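Local structure of membrane-bound lytic murein transglycosylase A (Burkholderia pseudomallei, 6QK4) at residues A[43-46]-A[47-51]; A[138-141]-A[142-145]; A[163-166]-A[167-171]; A[266-269]-A[270-273]. The protein probably cleaves the beta-1,4 linkage between N-acetylmuramic acid and N-acetylglucosamine in peptidoglycan, leaving a 1,6-anhydro bond in the muramic acid residue. All coordinates share one frame; numbering follows the deposited sequence.

Contact 1 of 4, residues A[43-46]-A[47-51]; sequences GATI and ALRQN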
loop_
_atom_site.group_PDB
_atom_site.type_symbol
_atom_site.label_atom_id
_atom_site.label_comp_id
_atom_site.label_asym_id
_atom_site.label_seq_id
_atom_site.Cartn_x
_atom_site.Cartn_y
_atom_site.Cartn_z
ATOM N N GLY A 43 -12.583 5.443 10.735
ATOM C CA GLY A 43 -11.129 5.416 10.624
ATOM C C GLY A 43 -10.477 6.770 10.386
ATOM O O GLY A 43 -9.270 6.930 10.640
ATOM N N ALA A 44 -11.215 7.782 9.957
ATOM C CA ALA A 44 -10.525 9.039 9.648
ATOM C C ALA A 44 -9.896 9.723 10.875
ATOM O O ALA A 44 -8.814 10.340 10.764
ATOM C CB ALA A 44 -11.499 10.005 8.942
ATOM N N THR A 45 -10.530 9.618 12.064
ATOM C CA THR A 45 -9.920 10.223 13.256
ATOM C C THR A 45 -8.627 9.526 13.665
ATOM O O THR A 45 -7.777 10.157 14.321
ATOM C CB THR A 45 -10.877 10.202 14.433
ATOM O OG1 THR A 45 -11.552 8.939 14.442
ATOM C CG2 THR A 45 -11.950 11.333 14.255
ATOM N N ILE A 46 -8.495 8.230 13.375
ATOM C CA ILE A 46 -7.244 7.534 13.706
ATOM C C ILE A 46 -6.100 8.133 12.912
ATOM O O ILE A 46 -5.041 8.477 13.453
ATOM C CB ILE A 46 -7.385 6.018 13.453
ATOM C CG1 ILE A 46 -8.332 5.391 14.482
ATOM C CG2 ILE A 46 -6.050 5.298 13.543
ATOM C CD1 ILE A 46 -8.818 3.970 14.183
ATOM N N ALA A 47 -6.303 8.278 11.603
ATOM C CA ALA A 47 -5.253 8.851 10.752
ATOM C C ALA A 47 -5.050 10.319 11.070
ATOM O O ALA A 47 -3.924 10.821 10.974
ATOM C CB ALA A 47 -5.592 8.666 9.264
ATOM N N LEU A 48 -6.116 11.009 11.489
ATOM C CA LEU A 48 -5.992 12.386 11.944
ATOM C C LEU A 48 -5.087 12.526 13.179
ATOM O O LEU A 48 -4.272 13.449 13.257
ATOM C CB LEU A 48 -7.395 12.972 12.237
ATOM C CG LEU A 48 -7.396 14.378 12.899
ATOM C CD1 LEU A 48 -6.939 15.374 11.895
ATOM C CD2 LEU A 48 -8.834 14.722 13.239
ATOM N N ARG A 49 -5.237 11.659 14.182
ATOM C CA ARG A 49 -4.346 11.761 15.337
ATOM C C ARG A 49 -2.902 11.460 14.956
ATOM O O ARG A 49 -1.980 12.106 15.464
ATOM C CB ARG A 49 -4.836 10.812 16.433
ATOM C CG ARG A 49 -6.116 11.321 17.122
ATOM C CD ARG A 49 -6.358 10.580 18.443
ATOM N NE ARG A 49 -6.413 9.133 18.250
ATOM C CZ ARG A 49 -7.510 8.487 17.859
ATOM N NH1 ARG A 49 -8.607 9.171 17.654
ATOM N NH2 ARG A 49 -7.518 7.153 17.687
ATOM N N GLN A 50 -2.671 10.501 14.039
ATOM C CA GLN A 50 -1.279 10.301 13.600
ATOM C C GLN A 50 -0.764 11.553 12.912
ATOM O O GLN A 50 0.360 11.967 13.144
ATOM C CB GLN A 50 -1.156 9.098 12.655
ATOM C CG GLN A 50 -1.489 7.784 13.317
ATOM C CD GLN A 50 -0.404 7.391 14.377
ATOM O OE1 GLN A 50 0.643 8.044 14.524
ATOM N NE2 GLN A 50 -0.657 6.309 15.077
ATOM N N ASN A 51 -1.584 12.176 12.064
ATOM C CA ASN A 51 -1.192 13.439 11.438
ATOM C C ASN A 51 -0.803 14.492 12.483
ATOM O O ASN A 51 0.236 15.141 12.373
ATOM C CB ASN A 51 -2.358 13.943 10.596
ATOM C CG ASN A 51 -1.929 14.561 9.305
ATOM O OD1 ASN A 51 -1.272 13.907 8.482
ATOM N ND2 ASN A 51 -2.380 15.799 9.060
#

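Contact 2 of 4, residues A[138-141]-A[142-145]; sequences MPAR and AQLM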
loop_
_atom_site.group_PDB
_atom_site.type_symbol
_atom_site.label_atom_id
_atom_site.label_comp_id
_atom_site.label_asym_id
_atom_site.label_seq_id
_atom_site.Cartn_x
_atom_site.Cartn_y
_atom_site.Cartn_z
ATOM N N MET A 138 24.226 -13.602 -10.274
ATOM C CA MET A 138 23.961 -14.972 -9.885
ATOM C C MET A 138 23.124 -15.644 -10.946
ATOM O O MET A 138 22.546 -14.984 -11.816
ATOM C CB MET A 138 23.203 -14.997 -8.560
ATOM C CG MET A 138 23.954 -14.499 -7.382
ATOM S SD MET A 138 22.786 -14.023 -6.098
ATOM C CE MET A 138 23.825 -14.117 -4.669
ATOM N N PRO A 139 23.018 -16.968 -10.902
ATOM C CA PRO A 139 22.102 -17.663 -11.803
ATOM C C PRO A 139 20.651 -17.440 -11.407
ATOM O O PRO A 139 20.335 -16.939 -10.332
ATOM C CB PRO A 139 22.486 -19.132 -11.635
ATOM C CG PRO A 139 23.033 -19.209 -10.233
ATOM C CD PRO A 139 23.770 -17.901 -10.047
ATOM N N ALA A 140 19.776 -17.854 -12.325
ATOM C CA ALA A 140 18.332 -17.929 -12.113
ATOM C C ALA A 140 17.971 -18.631 -10.800
ATOM O O ALA A 140 18.677 -19.531 -10.338
ATOM C CB ALA A 140 17.699 -18.682 -13.279
ATOM N N ARG A 141 16.799 -18.253 -10.252
ATOM C CA ARG A 141 16.234 -18.854 -9.038
ATOM C C ARG A 141 16.386 -20.371 -8.962
ATOM O O ARG A 141 16.806 -20.926 -7.937
ATOM C CB ARG A 141 14.737 -18.435 -8.941
ATOM C CG ARG A 141 13.791 -19.366 -8.096
ATOM C CD ARG A 141 12.257 -19.003 -8.203
ATOM N NE ARG A 141 12.010 -17.513 -8.071
ATOM C CZ ARG A 141 11.636 -16.890 -6.936
ATOM N NH1 ARG A 141 11.413 -17.594 -5.829
ATOM N NH2 ARG A 141 11.482 -15.560 -6.897
ATOM N N ALA A 142 16.084 -21.064 -10.056
ATOM C CA ALA A 142 16.009 -22.508 -9.966
ATOM C C ALA A 142 17.378 -23.100 -9.684
ATOM O O ALA A 142 17.475 -24.093 -8.960
ATOM C CB ALA A 142 15.423 -23.072 -11.254
ATOM N N GLN A 143 18.435 -22.473 -10.207
ATOM C CA GLN A 143 19.783 -22.998 -10.009
ATOM C C GLN A 143 20.389 -22.443 -8.734
ATOM O O GLN A 143 21.120 -23.151 -8.046
ATOM C CB GLN A 143 20.672 -22.666 -11.202
ATOM C CG GLN A 143 20.451 -23.634 -12.406
ATOM C CD GLN A 143 19.030 -23.621 -12.957
ATOM O OE1 GLN A 143 18.365 -24.674 -13.035
ATOM N NE2 GLN A 143 18.565 -22.443 -13.387
ATOM N N LEU A 144 20.073 -21.182 -8.414
ATOM C CA LEU A 144 20.471 -20.620 -7.136
ATOM C C LEU A 144 19.999 -21.502 -5.981
ATOM O O LEU A 144 20.778 -21.828 -5.069
ATOM C CB LEU A 144 19.892 -19.203 -7.022
ATOM C CG LEU A 144 20.361 -18.316 -5.907
ATOM C CD1 LEU A 144 21.839 -18.127 -5.999
ATOM C CD2 LEU A 144 19.626 -16.994 -6.116
ATOM N N MET A 145 18.719 -21.910 -6.013
ATOM C CA MET A 145 18.176 -22.754 -4.958
ATOM C C MET A 145 18.800 -24.141 -4.941
ATOM O O MET A 145 18.755 -24.796 -3.899
ATOM C CB MET A 145 16.652 -22.887 -5.076
ATOM C CG MET A 145 15.847 -21.559 -4.854
ATOM S SD MET A 145 15.799 -21.208 -3.100
ATOM C CE MET A 145 15.223 -22.773 -2.434
#

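Contact 3 of 4, residues A[163-166]-A[167-171]; sequences EAFF and LQVQG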
loop_
_atom_site.group_PDB
_atom_site.type_symbol
_atom_site.label_atom_id
_atom_site.label_comp_id
_atom_site.label_asym_id
_atom_site.label_seq_id
_atom_site.Cartn_x
_atom_site.Cartn_y
_atom_site.Cartn_z
ATOM N N GLU A 163 3.214 -16.826 -0.570
ATOM C CA GLU A 163 3.439 -15.571 0.145
ATOM C C GLU A 163 4.900 -15.130 0.106
ATOM O O GLU A 163 5.179 -13.934 -0.017
ATOM C CB GLU A 163 2.971 -15.688 1.592
ATOM C CG GLU A 163 1.500 -16.026 1.700
ATOM C CD GLU A 163 0.973 -16.094 3.128
ATOM O OE1 GLU A 163 1.577 -15.506 4.035
ATOM O OE2 GLU A 163 -0.087 -16.742 3.324
ATOM N N ALA A 164 5.846 -16.066 0.279
ATOM C CA ALA A 164 7.261 -15.716 0.197
ATOM C C ALA A 164 7.596 -15.129 -1.170
ATOM O O ALA A 164 8.311 -14.129 -1.281
ATOM C CB ALA A 164 8.122 -16.972 0.453
ATOM N N PHE A 165 7.089 -15.762 -2.219
ATOM C CA PHE A 165 7.284 -15.292 -3.579
ATOM C C PHE A 165 6.774 -13.875 -3.753
ATOM O O PHE A 165 7.439 -13.039 -4.368
ATOM C CB PHE A 165 6.552 -16.235 -4.521
ATOM C CG PHE A 165 6.739 -15.931 -5.960
ATOM C CD1 PHE A 165 5.907 -15.002 -6.611
ATOM C CD2 PHE A 165 7.739 -16.604 -6.696
ATOM C CE1 PHE A 165 6.054 -14.736 -7.987
ATOM C CE2 PHE A 165 7.888 -16.363 -8.095
ATOM C CZ PHE A 165 7.047 -15.440 -8.724
ATOM N N PHE A 166 5.565 -13.592 -3.267
ATOM C CA PHE A 166 5.050 -12.227 -3.446
ATOM C C PHE A 166 5.660 -11.221 -2.505
ATOM O O PHE A 166 5.675 -10.030 -2.831
ATOM C CB PHE A 166 3.520 -12.229 -3.346
ATOM C CG PHE A 166 2.897 -12.796 -4.600
ATOM C CD1 PHE A 166 3.042 -12.123 -5.812
ATOM C CD2 PHE A 166 2.287 -14.029 -4.602
ATOM C CE1 PHE A 166 2.543 -12.655 -6.977
ATOM C CE2 PHE A 166 1.764 -14.559 -5.766
ATOM C CZ PHE A 166 1.897 -13.887 -6.954
ATOM N N LEU A 167 6.242 -11.669 -1.389
ATOM C CA LEU A 167 7.036 -10.745 -0.599
ATOM C C LEU A 167 8.278 -10.340 -1.373
ATOM O O LEU A 167 8.687 -9.176 -1.326
ATOM C CB LEU A 167 7.401 -11.389 0.741
ATOM C CG LEU A 167 8.421 -10.702 1.622
ATOM C CD1 LEU A 167 7.743 -9.459 2.169
ATOM C CD2 LEU A 167 8.797 -11.556 2.775
ATOM N N GLN A 168 8.901 -11.302 -2.083
ATOM C CA GLN A 168 10.004 -10.953 -2.976
ATOM C C GLN A 168 9.592 -9.942 -4.038
ATOM O O GLN A 168 10.370 -9.046 -4.355
ATOM C CB GLN A 168 10.568 -12.196 -3.655
ATOM C CG GLN A 168 11.425 -13.010 -2.754
ATOM C CD GLN A 168 11.824 -14.308 -3.413
ATOM O OE1 GLN A 168 10.996 -15.033 -3.955
ATOM N NE2 GLN A 168 13.098 -14.621 -3.325
ATOM N N VAL A 169 8.410 -10.099 -4.629
ATOM C CA VAL A 169 7.955 -9.139 -5.638
ATOM C C VAL A 169 7.866 -7.737 -5.025
ATOM O O VAL A 169 8.299 -6.753 -5.632
ATOM C CB VAL A 169 6.622 -9.584 -6.266
ATOM C CG1 VAL A 169 6.074 -8.492 -7.140
ATOM C CG2 VAL A 169 6.798 -10.873 -7.102
ATOM N N GLN A 170 7.381 -7.630 -3.781
ATOM C CA GLN A 170 7.263 -6.323 -3.164
ATOM C C GLN A 170 8.622 -5.782 -2.709
ATOM O O GLN A 170 8.876 -4.582 -2.797
ATOM C CB GLN A 170 6.271 -6.408 -1.998
ATOM C CG GLN A 170 6.250 -5.123 -1.150
ATOM C CD GLN A 170 5.068 -4.228 -1.500
ATOM O OE1 GLN A 170 4.388 -4.421 -2.535
ATOM N NE2 GLN A 170 4.796 -3.261 -0.616
ATOM N N GLY A 171 9.538 -6.649 -2.247
ATOM C CA GLY A 171 10.820 -6.216 -1.744
ATOM C C GLY A 171 10.892 -6.032 -0.239
ATOM O O GLY A 171 12.001 -5.974 0.310
#

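Contact 4 of 4, residues A[266-269]-A[270-273]; sequences PLTP and ERSI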
loop_
_atom_site.group_PDB
_atom_site.type_symbol
_atom_site.label_atom_id
_atom_site.label_comp_id
_atom_site.label_asym_id
_atom_site.label_seq_id
_atom_site.Cartn_x
_atom_site.Cartn_y
_atom_site.Cartn_z
ATOM N N PRO A 266 2.882 5.760 11.698
ATOM C CA PRO A 266 2.267 4.548 11.120
ATOM C C PRO A 266 1.123 4.909 10.173
ATOM O O PRO A 266 0.269 5.746 10.493
ATOM C CB PRO A 266 1.716 3.814 12.344
ATOM C CG PRO A 266 2.436 4.367 13.523
ATOM C CD PRO A 266 2.806 5.808 13.170
ATOM N N LEU A 267 1.117 4.288 9.010
ATOM C CA LEU A 267 0.005 4.462 8.042
ATOM C C LEU A 267 -1.276 3.790 8.521
ATOM O O LEU A 267 -1.254 2.718 9.128
ATOM C CB LEU A 267 0.415 3.885 6.687
ATOM C CG LEU A 267 1.731 4.427 6.118
ATOM C CD1 LEU A 267 2.114 3.776 4.799
ATOM C CD2 LEU A 267 1.555 5.910 5.911
ATOM N N THR A 268 -2.442 4.397 8.165
ATOM C CA THR A 268 -3.731 3.810 8.526
ATOM C C THR A 268 -4.388 3.199 7.292
ATOM O O THR A 268 -4.535 3.888 6.266
ATOM C CB THR A 268 -4.623 4.920 9.089
ATOM O OG1 THR A 268 -3.982 5.468 10.233
ATOM C CG2 THR A 268 -6.009 4.328 9.534
ATOM N N PRO A 269 -4.770 1.929 7.310
ATOM C CA PRO A 269 -5.391 1.326 6.117
ATOM C C PRO A 269 -6.574 2.141 5.617
ATOM O O PRO A 269 -7.449 2.512 6.388
ATOM C CB PRO A 269 -5.844 -0.056 6.608
ATOM C CG PRO A 269 -4.768 -0.433 7.712
ATOM C CD PRO A 269 -4.564 0.968 8.413
ATOM N N GLU A 270 -6.630 2.354 4.306
ATOM C CA GLU A 270 -7.676 3.148 3.626
ATOM C C GLU A 270 -7.855 4.560 4.152
ATOM O O GLU A 270 -8.888 5.205 3.857
ATOM C CB GLU A 270 -9.005 2.398 3.638
ATOM C CG GLU A 270 -8.846 1.046 2.931
ATOM C CD GLU A 270 -10.214 0.536 2.368
ATOM O OE1 GLU A 270 -10.877 1.238 1.536
ATOM O OE2 GLU A 270 -10.591 -0.582 2.793
ATOM N N ARG A 271 -6.845 5.120 4.853
ATOM C CA ARG A 271 -6.935 6.505 5.276
ATOM C C ARG A 271 -5.627 7.235 5.058
ATOM O O ARG A 271 -5.512 8.382 5.512
ATOM C CB ARG A 271 -7.311 6.647 6.764
ATOM C CG ARG A 271 -8.754 6.151 7.111
ATOM C CD ARG A 271 -9.773 7.145 6.511
ATOM N NE ARG A 271 -11.109 6.577 6.685
ATOM C CZ ARG A 271 -12.196 7.115 6.137
ATOM N NH1 ARG A 271 -12.042 8.238 5.434
ATOM N NH2 ARG A 271 -13.422 6.492 6.260
ATOM N N SER A 272 -4.614 6.583 4.458
ATOM C CA SER A 272 -3.329 7.203 4.177
ATOM C C SER A 272 -3.046 7.059 2.709
ATOM O O SER A 272 -3.340 6.004 2.126
ATOM C CB SER A 272 -2.173 6.505 4.933
ATOM O OG SER A 272 -2.255 6.688 6.331
ATOM N N ILE A 273 -2.517 8.106 2.085
ATOM C CA ILE A 273 -2.055 8.005 0.706
ATOM C C ILE A 273 -0.591 8.457 0.614
ATOM O O ILE A 273 -0.100 9.277 1.399
ATOM C CB ILE A 273 -2.893 8.837 -0.275
ATOM C CG1 ILE A 273 -3.006 10.315 0.181
ATOM C CG2 ILE A 273 -4.263 8.089 -0.574
ATOM C CD1 ILE A 273 -3.629 11.199 -0.962
#

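Contact 1 of 4, residues A[43-46]-A[47-51]
Arg49 folds back along the helix toward Thr45 and Ile46, one turn earlier. Its guanidinium presents a face to the Thr45 carbonyl oxygen, which sits 3.5 Å above the guanidinium plane near the rim; the nearest nitrogen, NH1, is 3.6 Å from Thr45 O. NH2 reaches the Ile46 branch, 3.7 Å from Ile46 CG1, and the two side chains cross obliquely. A bend in the arginine chain (chi3 -56°) returns the group over the backbone instead of leaving it extended. Leu48 CB rests 3.3 Å from Ala44 O, and Gln50 CG lies 3.6 Å from Ile46 O, so aliphatic carbons pack beside carbonyls that are already engaged. Those carbonyls accept the backbone bonds, including Arg49 N to Thr45 O at 3.0 Å. Farther out, Asp73 OD1 fixes both polar ends: it bonds Thr45 OG1 and forms a salt bridge with Arg49 NH1. Leu48 packs on Phe82 and Phe83 of helix 76-86, and Ala47 on Phe304 of strand 298-307. Gly43, with phi 96°, occupies the N-cap position. This geometry is that of the first turns of an alpha helix, here packed against helix 76-86 and strand 298-307.

Contact 2 of 4, residues A[138-141]-A[142-145]
Leu144 sets CD1 against Met138 and Pro139, the two residues ahead of the Ala140 N-cap. The pairing of Pro139, just before the cap, with Leu144, four residues after it, meets the definition of a hydrophobic staple at the start of helix 141-147. The evidence is apolar contact at one methyl: Leu144 CD1 lies 4.2 Å from Met138 SD and 4.5 Å from Pro139 CD. With CG opposite the main-chain nitrogen (chi1 -169°), Leu144 turns CD1 toward the incoming loop. Phe241 of strand 240-244 touches both Met138 and Leu144, which are buried here.

The other side is exposed. Gln143 meets the cap region mainly through its carbons, with CB 4.0 Å from Pro139 CB, while its amide nitrogen NE2 stands 3.9 Å from Ala140 CB. In Met145, chi1 (-65°) sets CG 3.3 Å from Arg141 O; the bends at chi2 and chi3 then carry SD and CE away from the cap. Arg141 turns into the protein, its chain bent at chi3, where NE bonds Asn236 O and NH2 bonds Arg238 O. The tight part is the backbone: Arg141 O takes Met145 N, and Ala140 O accepts two donors, Leu144 N at 2.9 Å, almost straight (177°), and Gln143 N at 3.0 Å, the latter from above the carbonyl plane.

Contact 3 of 4, residues A[163-166]-A[167-171]
Four successive i to i+4 bonds carry the backbone from residues 163-166 to 167-170, from Leu167 N to Glu163 O at 2.9 Å through to Gln170 N to Phe166 O at 3.1 Å. On this frame Val169 leans into two aromatic rings with one methyl: its CG2 is 4.0 Å from Phe165 CE1 and 4.2 Å from Phe166 CD1, oblique to both. The two rings come from different directions. Phe165 has CG opposite its main-chain nitrogen (chi1 -176°) and crosses Val169 at a slant, whereas Phe166 takes the rotamer beside its nitrogen (chi1 -75°) and runs alongside the valine. The rings also meet each other, with Phe165 CD1 standing 4.0 Å above the plane of Phe166, over the ring centre.

Gln168 lies along the helix with its CG 3.6 Å from Ala164 O, and its extended chain delivers the amide to partners beyond the helix: NE2 bonds Val240 O, and OE1 accepts from Arg141. Leu167 and Ala164 face Leu125 of strand 123-126, while Phe166 covers Met215 and Ile218 of helix 215-224. Gly171 then leaves the helical conformation with phi 95°, its N still bonded to Leu167 O at 2.8 Å. Such a positive-phi glycine is characteristic of an alpha-helix C-terminus; here it ends a helix packed against strands and another helix within the MltA-specific insert.

Contact 4 of 4, residues A[266-269]-A[270-273]
Backbone torsions fold Thr268 and Arg271 together: Pro269 has psi 135°, and Glu270 follows with a positive phi of 55°, reversing the chain. With a proline first and a positive-phi residue second at its two central positions, residues 268-271 form a type II beta turn, which leads into strand 272-274, within the 3D family region. The closing bond runs from Arg271 N to Thr268 O at 3.0 Å, and the donor lies well above the carbonyl plane.

The Thr268 methyl supports this turn from the side, CG2 resting 3.8 Å from Arg271 CB, while the threonine and arginine side chains approach at a slant. Beyond CB, Arg271 bends at chi2 and leaves the turn, so NH1 can reach Asp39 in a salt bridge and Leu302 O in a hydrogen bond, with NH2 on Ile42 O. Glu270 likewise heads outward, and its OE1 bonds Tyr320 OH. Leu267 flanks the serine with a methyl, CD2 being 3.9 Å from Ser272 CB.

Ser272 ties the start of the outgoing strand 272-274 back to the loop ahead of the turn. Its hydroxyl is also hydrogen-bonded to Gln306 OE1 of strand 298-307, so one side-chain oxygen links loop and strand. On the loop side the bond is nearly straight (168°): Thr268 N donates to Ser272 OG at 2.9 Å.

Along the chain the contacts come in numerical order, yet they fall into two pairs in space. Contacts 1 and 4, with centres 9 Å apart, touch directly: Ala47 CB packs 3.6 Å from Arg271 CB, setting helix 44-55 against the turn that leads into strand 272-274. Contacts 2 and 3 lie within the MltA-specific insert, their centres 16 Å apart, and an arginine-glutamine bond joins them. Contacts 1 and 2, 45 Å apart between centres, lie on opposite sides of the chain's centre. Contacts 3 and 4 come within about 9 Å at their nearest atoms without touching; the separation of the two pairs is consistent with the two-domain architecture of the MltA family.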